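Local structure of endonuclease and methylase LlaGI (Lactococcus lactis, 5FFJ) at residues L1180-G1185 with A1210-R1215; A1144-F1149 with L1200-V1205. The protein is a nuclease-deleted form of a Type ISP restriction-modification enzyme that probably combines helicase-like ATPase activity, DNA methylation and sequence recognition in one chain. All blocks are in the same frame, centred on the assembly; numbering follows the deposited sequence.

Interaction 1. Residues L1180-G1185 with A1210-R1215; sequences LINISG and ARNLPR. With nucleotides of chain B.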
loop_
_atom_site.group_PDB
_atom_site.type_symbol
_atom_site.label_atom_id
_atom_site.label_comp_id
_atom_site.label_asym_id
_atom_site.label_seq_id
_atom_site.Cartn_x
_atom_site.Cartn_y
_atom_site.Cartn_z
ATOM N N LEU A 1180 8.596 24.625 31.128
ATOM C CA LEU A 1180 7.389 24.689 30.313
ATOM C C LEU A 1180 6.406 23.589 30.695
ATOM O O LEU A 1180 6.789 22.458 30.994
ATOM C CB LEU A 1180 7.732 24.618 28.819
ATOM C CG LEU A 1180 8.774 23.624 28.303
ATOM C CD1 LEU A 1180 8.191 22.244 28.122
ATOM C CD2 LEU A 1180 9.331 24.121 26.983
ATOM N N ILE A 1181 5.128 23.955 30.711
ATOM C CA ILE A 1181 4.050 23.023 31.002
ATOM C C ILE A 1181 3.484 22.482 29.700
ATOM O O ILE A 1181 2.703 23.158 29.033
ATOM C CB ILE A 1181 2.918 23.693 31.805
ATOM C CG1 ILE A 1181 3.470 24.294 33.096
ATOM C CG2 ILE A 1181 1.812 22.688 32.113
ATOM C CD1 ILE A 1181 2.473 25.139 33.851
ATOM N N ASN A 1182 3.881 21.271 29.328
ATOM C CA ASN A 1182 3.303 20.637 28.152
ATOM C C ASN A 1182 1.857 20.238 28.414
ATOM O O ASN A 1182 1.514 19.802 29.514
ATOM C CB ASN A 1182 4.110 19.411 27.729
ATOM C CG ASN A 1182 5.525 19.756 27.319
ATOM O OD1 ASN A 1182 5.746 20.432 26.314
ATOM N ND2 ASN A 1182 6.496 19.280 28.087
ATOM N N ILE A 1183 1.017 20.396 27.398
ATOM C CA ILE A 1183 -0.387 20.019 27.494
ATOM C C ILE A 1183 -0.875 19.364 26.207
ATOM O O ILE A 1183 -0.318 19.600 25.132
ATOM C CB ILE A 1183 -1.286 21.240 27.787
ATOM C CG1 ILE A 1183 -1.007 22.357 26.777
ATOM C CG2 ILE A 1183 -1.074 21.735 29.216
ATOM C CD1 ILE A 1183 -2.002 23.497 26.829
ATOM N N SER A 1184 -1.915 18.542 26.323
ATOM C CA SER A 1184 -2.606 18.028 25.149
ATOM C C SER A 1184 -3.099 19.233 24.360
ATOM O O SER A 1184 -3.475 20.249 24.950
ATOM C CB SER A 1184 -3.770 17.107 25.537
ATOM O OG SER A 1184 -3.392 16.175 26.535
ATOM N N GLY A 1185 -3.091 19.128 23.036
ATOM C CA GLY A 1185 -3.408 20.261 22.187
ATOM C C GLY A 1185 -4.599 20.039 21.282
ATOM O O GLY A 1185 -4.671 19.044 20.566
ATOM N N ALA A 1210 1.007 18.878 20.673
ATOM C CA ALA A 1210 1.206 19.323 22.048
ATOM C C ALA A 1210 1.591 20.791 22.116
ATOM O O ALA A 1210 2.525 21.236 21.448
ATOM C CB ALA A 1210 2.267 18.479 22.735
ATOM N N ARG A 1211 0.854 21.533 22.933
ATOM C CA ARG A 1211 1.179 22.918 23.230
ATOM C C ARG A 1211 1.969 22.950 24.532
ATOM O O ARG A 1211 1.779 22.089 25.396
ATOM C CB ARG A 1211 -0.094 23.764 23.348
ATOM C CG ARG A 1211 -1.232 23.352 22.408
ATOM C CD ARG A 1211 -0.860 23.611 20.947
ATOM N NE ARG A 1211 -1.686 22.831 20.021
ATOM C CZ ARG A 1211 -2.243 23.296 18.905
ATOM N NH1 ARG A 1211 -2.088 24.563 18.537
ATOM N NH2 ARG A 1211 -2.968 22.481 18.148
ATOM N N ASN A 1212 2.863 23.923 24.671
ATOM C CA ASN A 1212 3.573 24.119 25.929
ATOM C C ASN A 1212 3.538 25.580 26.347
ATOM O O ASN A 1212 3.418 26.480 25.512
ATOM C CB ASN A 1212 5.021 23.627 25.834
ATOM C CG ASN A 1212 5.814 24.338 24.763
ATOM O OD1 ASN A 1212 6.361 25.416 24.995
ATOM N ND2 ASN A 1212 5.893 23.732 23.583
ATOM N N LEU A 1213 3.637 25.796 27.653
ATOM C CA LEU A 1213 3.488 27.116 28.241
ATOM C C LEU A 1213 4.748 27.488 29.016
ATOM O O LEU A 1213 4.863 27.173 30.200
ATOM C CB LEU A 1213 2.260 27.140 29.151
ATOM C CG LEU A 1213 0.964 26.834 28.394
ATOM C CD1 LEU A 1213 -0.086 26.257 29.314
ATOM C CD2 LEU A 1213 0.447 28.091 27.711
ATOM N N PRO A 1214 5.701 28.157 28.346
ATOM C CA PRO A 1214 7.011 28.412 28.956
ATOM C C PRO A 1214 6.954 29.358 30.146
ATOM O O PRO A 1214 6.097 30.239 30.208
ATOM C CB PRO A 1214 7.813 29.032 27.809
ATOM C CG PRO A 1214 6.796 29.661 26.939
ATOM C CD PRO A 1214 5.591 28.772 27.012
ATOM N N ARG A 1215 7.873 29.160 31.085
ATOM C CA ARG A 1215 7.990 30.027 32.248
ATOM C C ARG A 1215 8.779 31.275 31.879
ATOM O O ARG A 1215 8.545 32.355 32.423
ATOM C CB ARG A 1215 8.668 29.282 33.401
ATOM C CG ARG A 1215 8.949 30.125 34.638
ATOM C CD ARG A 1215 7.668 30.626 35.286
ATOM N NE ARG A 1215 7.937 31.398 36.498
ATOM C CZ ARG A 1215 8.257 32.689 36.515
ATOM N NH1 ARG A 1215 8.357 33.376 35.384
ATOM N NH2 ARG A 1215 8.481 33.300 37.670
ATOM P P DT B 8 -5.708 23.615 14.811
ATOM O OP1 DT B 8 -7.007 24.320 14.723
ATOM O OP2 DT B 8 -5.073 23.437 16.136
ATOM O "O5'" DT B 8 -5.853 22.166 14.145
ATOM C "C5'" DT B 8 -6.068 22.042 12.734
ATOM C "C4'" DT B 8 -5.956 20.592 12.285
ATOM O "O4'" DT B 8 -4.602 20.337 11.788
ATOM C "C3'" DT B 8 -6.172 19.557 13.383
ATOM O "O3'" DT B 8 -6.728 18.356 12.848
ATOM C "C2'" DT B 8 -4.755 19.357 13.890
ATOM C "C1'" DT B 8 -4.000 19.317 12.573
ATOM N N1 DT B 8 -2.507 19.563 12.664
ATOM C C2 DT B 8 -1.690 19.084 11.662
ATOM O O2 DT B 8 -2.104 18.469 10.697
ATOM N N3 DT B 8 -0.361 19.358 11.824
ATOM C C4 DT B 8 0.228 20.039 12.861
ATOM O O4 DT B 8 1.435 20.225 12.903
ATOM C C5 DT B 8 -0.677 20.510 13.888
ATOM C C7 DT B 8 -0.155 21.266 15.081
ATOM C C6 DT B 8 -1.985 20.253 13.742
#
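Ile1183 and Arg1211 face one another across two antiparallel strands, their side chains crossing at about a right angle on the face they share with Ile1181 and Leu1213. CG1 of Ile1183 sits between its own backbone N and carbonyl carbon (chi1 52°), a placing that turns this branch over the neighbouring strand, where CG1 lies 3.8 Å from CB of Arg1211. Its end, CD1, continues to CD1 of Leu1213 at 4.2 Å, the two apolar chains meeting at a slant. Beyond Ile1183, the chain of Arg1211 bends at chi2 and passes Gly1185, whose CA is 3.8 Å from Arg1211 NE. A side chain at Gly1185 would point toward the other strand. At the DNA, NH2 of Arg1211 donates to OP2 of DT8 of chain B (3.1 Å), with the phosphate oxygen at the edge of the guanidinium, near its plane. This is a backbone-phosphate contact made from an antiparallel sheet of the specificity domain, in which strand 1180-1184 is flanked by 1210-1214 and 1194-1197. The ladder itself is uneven: Ile1183 N meets Arg1211 O at 2.7 Å, nearly in line with the carbonyl, whereas the return bond from Arg1211 N is weak. Farther along, Ile1181 and Leu1213 exchange a looser pair of backbone bonds, one long and one bent, with both donors above the carbonyl planes. On the other face, Asn1182 and Asn1212 lie side by side and point the same way, their amide planes 75° apart. OD1 of Asn1182 touches CB of Asn1212 at 3.3 Å, while ND2 of Asn1182 donates to Ser1201 OG. Leu1180 extends this face, its CD2 beside OD1 of Asn1212 and its CB against CA of Pro1214.

Interaction 2. Residues A1144-F1149 with L1200-V1205; sequences AMYRPF and LSDMHV. With nucleotides of chain C; nucleotides of chain B.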
loop_
_atom_site.group_PDB
_atom_site.type_symbol
_atom_site.label_atom_id
_atom_site.label_comp_id
_atom_site.label_asym_id
_atom_site.label_seq_id
_atom_site.Cartn_x
_atom_site.Cartn_y
_atom_site.Cartn_z
ATOM N N ALA A 1144 16.220 16.900 24.992
ATOM C CA ALA A 1144 14.826 17.276 24.807
ATOM C C ALA A 1144 13.895 16.154 25.251
ATOM O O ALA A 1144 14.260 14.980 25.200
ATOM C CB ALA A 1144 14.569 17.630 23.350
ATOM N N MET A 1145 12.700 16.527 25.698
ATOM C CA MET A 1145 11.647 15.558 25.982
ATOM C C MET A 1145 10.999 15.092 24.690
ATOM O O MET A 1145 10.246 15.836 24.062
ATOM C CB MET A 1145 10.582 16.158 26.901
ATOM C CG MET A 1145 10.850 15.973 28.383
ATOM S SD MET A 1145 10.868 14.237 28.867
ATOM C CE MET A 1145 11.075 14.374 30.638
ATOM N N TYR A 1146 11.295 13.860 24.296
ATOM C CA TYR A 1146 10.719 13.284 23.091
ATOM C C TYR A 1146 9.341 12.701 23.394
ATOM O O TYR A 1146 8.398 12.874 22.622
ATOM C CB TYR A 1146 11.652 12.214 22.525
ATOM C CG TYR A 1146 11.219 11.660 21.191
ATOM C CD1 TYR A 1146 11.227 12.454 20.054
ATOM C CD2 TYR A 1146 10.819 10.337 21.066
ATOM C CE1 TYR A 1146 10.839 11.949 18.829
ATOM C CE2 TYR A 1146 10.429 9.824 19.848
ATOM C CZ TYR A 1146 10.441 10.633 18.733
ATOM O OH TYR A 1146 10.054 10.126 17.517
ATOM N N ARG A 1147 9.240 12.019 24.531
ATOM C CA ARG A 1147 7.992 11.417 24.980
ATOM C C ARG A 1147 7.908 11.569 26.496
ATOM O O ARG A 1147 8.910 11.888 27.134
ATOM C CB ARG A 1147 7.927 9.948 24.558
ATOM C CG ARG A 1147 7.878 9.731 23.060
ATOM C CD ARG A 1147 6.638 10.334 22.421
ATOM N NE ARG A 1147 6.974 11.075 21.206
ATOM C CZ ARG A 1147 6.924 10.575 19.974
ATOM N NH1 ARG A 1147 6.538 9.321 19.762
ATOM N NH2 ARG A 1147 7.255 11.337 18.944
ATOM N N PRO A 1148 6.719 11.361 27.084
ATOM C CA PRO A 1148 6.656 11.643 28.523
ATOM C C PRO A 1148 7.601 10.750 29.332
ATOM O O PRO A 1148 7.605 9.532 29.149
ATOM C CB PRO A 1148 5.186 11.380 28.881
ATOM C CG PRO A 1148 4.630 10.584 27.773
ATOM C CD PRO A 1148 5.448 10.836 26.552
ATOM N N PHE A 1149 8.423 11.378 30.174
ATOM C CA PHE A 1149 9.435 10.698 30.991
ATOM C C PHE A 1149 10.540 10.071 30.135
ATOM O O PHE A 1149 11.405 9.356 30.648
ATOM C CB PHE A 1149 8.787 9.633 31.881
ATOM C CG PHE A 1149 7.615 10.143 32.667
ATOM C CD1 PHE A 1149 7.805 11.004 33.731
ATOM C CD2 PHE A 1149 6.325 9.761 32.342
ATOM C CE1 PHE A 1149 6.732 11.479 34.456
ATOM C CE2 PHE A 1149 5.247 10.232 33.064
ATOM C CZ PHE A 1149 5.451 11.093 34.122
ATOM N N LEU A 1200 13.544 21.134 26.245
ATOM C CA LEU A 1200 12.806 21.295 25.002
ATOM C C LEU A 1200 11.900 20.083 24.795
ATOM O O LEU A 1200 12.294 18.958 25.103
ATOM C CB LEU A 1200 13.781 21.463 23.836
ATOM C CG LEU A 1200 13.227 21.834 22.463
ATOM C CD1 LEU A 1200 14.283 22.609 21.703
ATOM C CD2 LEU A 1200 12.817 20.601 21.677
ATOM N N SER A 1201 10.694 20.308 24.281
ATOM C CA SER A 1201 9.697 19.242 24.179
ATOM C C SER A 1201 9.237 18.999 22.747
ATOM O O SER A 1201 8.960 19.937 21.997
ATOM C CB SER A 1201 8.487 19.569 25.058
ATOM O OG SER A 1201 8.845 19.565 26.429
ATOM N N ASP A 1202 9.162 17.724 22.374
ATOM C CA ASP A 1202 8.643 17.338 21.071
ATOM C C ASP A 1202 7.163 17.659 21.017
ATOM O O ASP A 1202 6.550 17.971 22.039
ATOM C CB ASP A 1202 8.867 15.847 20.804
ATOM C CG ASP A 1202 8.706 15.481 19.335
ATOM O OD1 ASP A 1202 9.371 16.111 18.485
ATOM O OD2 ASP A 1202 7.910 14.568 19.028
ATOM N N MET A 1203 6.585 17.574 19.827
ATOM C CA MET A 1203 5.158 17.796 19.673
ATOM C C MET A 1203 4.380 16.622 20.250
ATOM O O MET A 1203 3.227 16.770 20.649
ATOM C CB MET A 1203 4.808 17.994 18.198
ATOM C CG MET A 1203 3.359 18.366 17.927
ATOM S SD MET A 1203 2.901 17.981 16.236
ATOM C CE MET A 1203 2.656 19.613 15.577
ATOM N N HIS A 1204 5.014 15.459 20.300
ATOM C CA HIS A 1204 4.306 14.249 20.677
ATOM C C HIS A 1204 4.609 13.826 22.110
ATOM O O HIS A 1204 4.447 12.660 22.470
ATOM C CB HIS A 1204 4.648 13.135 19.692
ATOM C CG HIS A 1204 4.216 13.436 18.290
ATOM N ND1 HIS A 1204 2.903 13.698 17.958
ATOM C CD2 HIS A 1204 4.922 13.540 17.140
ATOM C CE1 HIS A 1204 2.819 13.939 16.661
ATOM N NE2 HIS A 1204 4.030 13.849 16.141
ATOM N N VAL A 1205 5.024 14.784 22.935
ATOM C CA VAL A 1205 5.178 14.531 24.362
ATOM C C VAL A 1205 3.810 14.200 24.950
ATOM O O VAL A 1205 3.697 13.404 25.880
ATOM C CB VAL A 1205 5.792 15.735 25.110
ATOM C CG1 VAL A 1205 7.241 15.932 24.699
ATOM C CG2 VAL A 1205 4.975 17.005 24.866
ATOM P P DG C 15 7.252 7.065 16.844
ATOM O OP1 DG C 15 8.557 6.375 16.720
ATOM O OP2 DG C 15 6.758 7.431 18.191
ATOM O "O5'" DG C 15 7.237 8.393 15.950
ATOM C "C5'" DG C 15 8.349 8.716 15.113
ATOM C "C4'" DG C 15 7.889 9.060 13.711
ATOM O "O4'" DG C 15 6.431 9.044 13.668
ATOM C "C3'" DG C 15 8.310 10.445 13.218
ATOM O "O3'" DG C 15 8.643 10.411 11.816
ATOM C "C2'" DG C 15 7.076 11.290 13.514
ATOM C "C1'" DG C 15 5.947 10.306 13.251
ATOM N N9 DG C 15 4.698 10.602 13.965
ATOM C C8 DG C 15 4.503 10.648 15.326
ATOM N N7 DG C 15 3.271 10.926 15.667
ATOM C C5 DG C 15 2.606 11.070 14.455
ATOM C C6 DG C 15 1.247 11.377 14.187
ATOM O O6 DG C 15 0.331 11.589 14.995
ATOM N N1 DG C 15 0.992 11.428 12.819
ATOM C C2 DG C 15 1.929 11.210 11.836
ATOM N N2 DG C 15 1.499 11.300 10.572
ATOM N N3 DG C 15 3.201 10.925 12.074
ATOM C C4 DG C 15 3.469 10.871 13.400
ATOM P P DG C 16 9.455 11.621 11.131
ATOM O OP1 DG C 16 10.721 11.078 10.596
ATOM O OP2 DG C 16 9.491 12.748 12.091
ATOM O "O5'" DG C 16 8.526 12.046 9.899
ATOM C "C5'" DG C 16 7.122 12.095 10.093
ATOM C "C4'" DG C 16 6.392 12.683 8.900
ATOM O "O4'" DG C 16 5.014 12.913 9.285
ATOM C "C3'" DG C 16 6.851 14.056 8.452
ATOM O "O3'" DG C 16 6.272 14.391 7.199
ATOM C "C2'" DG C 16 6.262 14.898 9.554
ATOM C "C1'" DG C 16 4.861 14.293 9.615
ATOM N N9 DG C 16 4.199 14.399 10.906
ATOM C C8 DG C 16 4.774 14.391 12.154
ATOM N N7 DG C 16 3.902 14.501 13.123
ATOM C C5 DG C 16 2.679 14.584 12.469
ATOM C C6 DG C 16 1.369 14.717 12.986
ATOM O O6 DG C 16 1.015 14.790 14.171
ATOM N N1 DG C 16 0.417 14.763 11.969
ATOM C C2 DG C 16 0.700 14.691 10.624
ATOM N N2 DG C 16 -0.343 14.751 9.786
ATOM N N3 DG C 16 1.918 14.568 10.132
ATOM C C4 DG C 16 2.852 14.521 11.107
ATOM P P DT B 8 -5.708 23.615 14.811
ATOM O OP1 DT B 8 -7.007 24.320 14.723
ATOM O OP2 DT B 8 -5.073 23.437 16.136
ATOM O "O5'" DT B 8 -5.853 22.166 14.145
ATOM C "C5'" DT B 8 -6.068 22.042 12.734
ATOM C "C4'" DT B 8 -5.956 20.592 12.285
ATOM O "O4'" DT B 8 -4.602 20.337 11.788
ATOM C "C3'" DT B 8 -6.172 19.557 13.383
ATOM O "O3'" DT B 8 -6.728 18.356 12.848
ATOM C "C2'" DT B 8 -4.755 19.357 13.890
ATOM C "C1'" DT B 8 -4.000 19.317 12.573
ATOM N N1 DT B 8 -2.507 19.563 12.664
ATOM C C2 DT B 8 -1.690 19.084 11.662
ATOM O O2 DT B 8 -2.104 18.469 10.697
ATOM N N3 DT B 8 -0.361 19.358 11.824
ATOM C C4 DT B 8 0.228 20.039 12.861
ATOM O O4 DT B 8 1.435 20.225 12.903
ATOM C C5 DT B 8 -0.677 20.510 13.888
ATOM C C7 DT B 8 -0.155 21.266 15.081
ATOM C C6 DT B 8 -1.985 20.253 13.742
#
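Arg1147 and Asp1202 form a salt bridge in which NH2 of the arginine meets OD2 of the aspartate at 3.3 Å, in the guanidinium plane and on the anti side of the carboxylate but tilted 31° out of its plane. From the opposite face of that carboxylate, His1204 N donates to the same oxygen, making an Asx turn. Backbone bonds join the segments as parallel neighbours: Asp1202 N donates almost straight to Met1145 O (2.8 Å), while that from Met1145 N to Leu1200 O is modelled doubtfully short. CB of His1204 packs over one face of the guanidinium of Arg1147 and the Tyr1146 ring lies over the opposite face, with CE2 3.5 Å above the guanidinium plane. Toward the DNA, NH1 of Arg1147 comes close to OP2 of DG15 of chain C, at a modelled distance too short to be taken literally. NE2 of His1204 donates to N7 of DG16 of chain C at 3.1 Å on the base's major-groove edge, consistent with recognition of a purine. A leucine in place of Arg1147 would probably leave Asp1202 without its charged mate and the DG15 phosphate without this donor. Apolar contacts complete the join, with CB of Met1145 on CG1 of Val1205 and CB of Ala1144 on CD2 of Leu1200. Strand 1150-1155 packs beside Ala1144 and Leu1200, while helix 1346-1353 borders Tyr1146, Arg1147 and Pro1148.

Overall arrangement
Within the specificity domain the chain first runs through 1144-1149, then 1180-1185, 1200-1205 and 1210-1215. Interaction 2 closes a loop of 50 residues when 1200-1205 returns to 1144-1149, and interaction 1 closes one of 24 when 1210-1215 returns to 1180-1185. The segments alternate along the chain, so the two closures cross. Their centres are about 10 Å apart, and they touch directly, the side chain of Asn1182 packing against that of Val1205. Together they tie the antiparallel sheet containing 1180-1184 to the mixed sheet containing 1141-1147, beside both DNA strands.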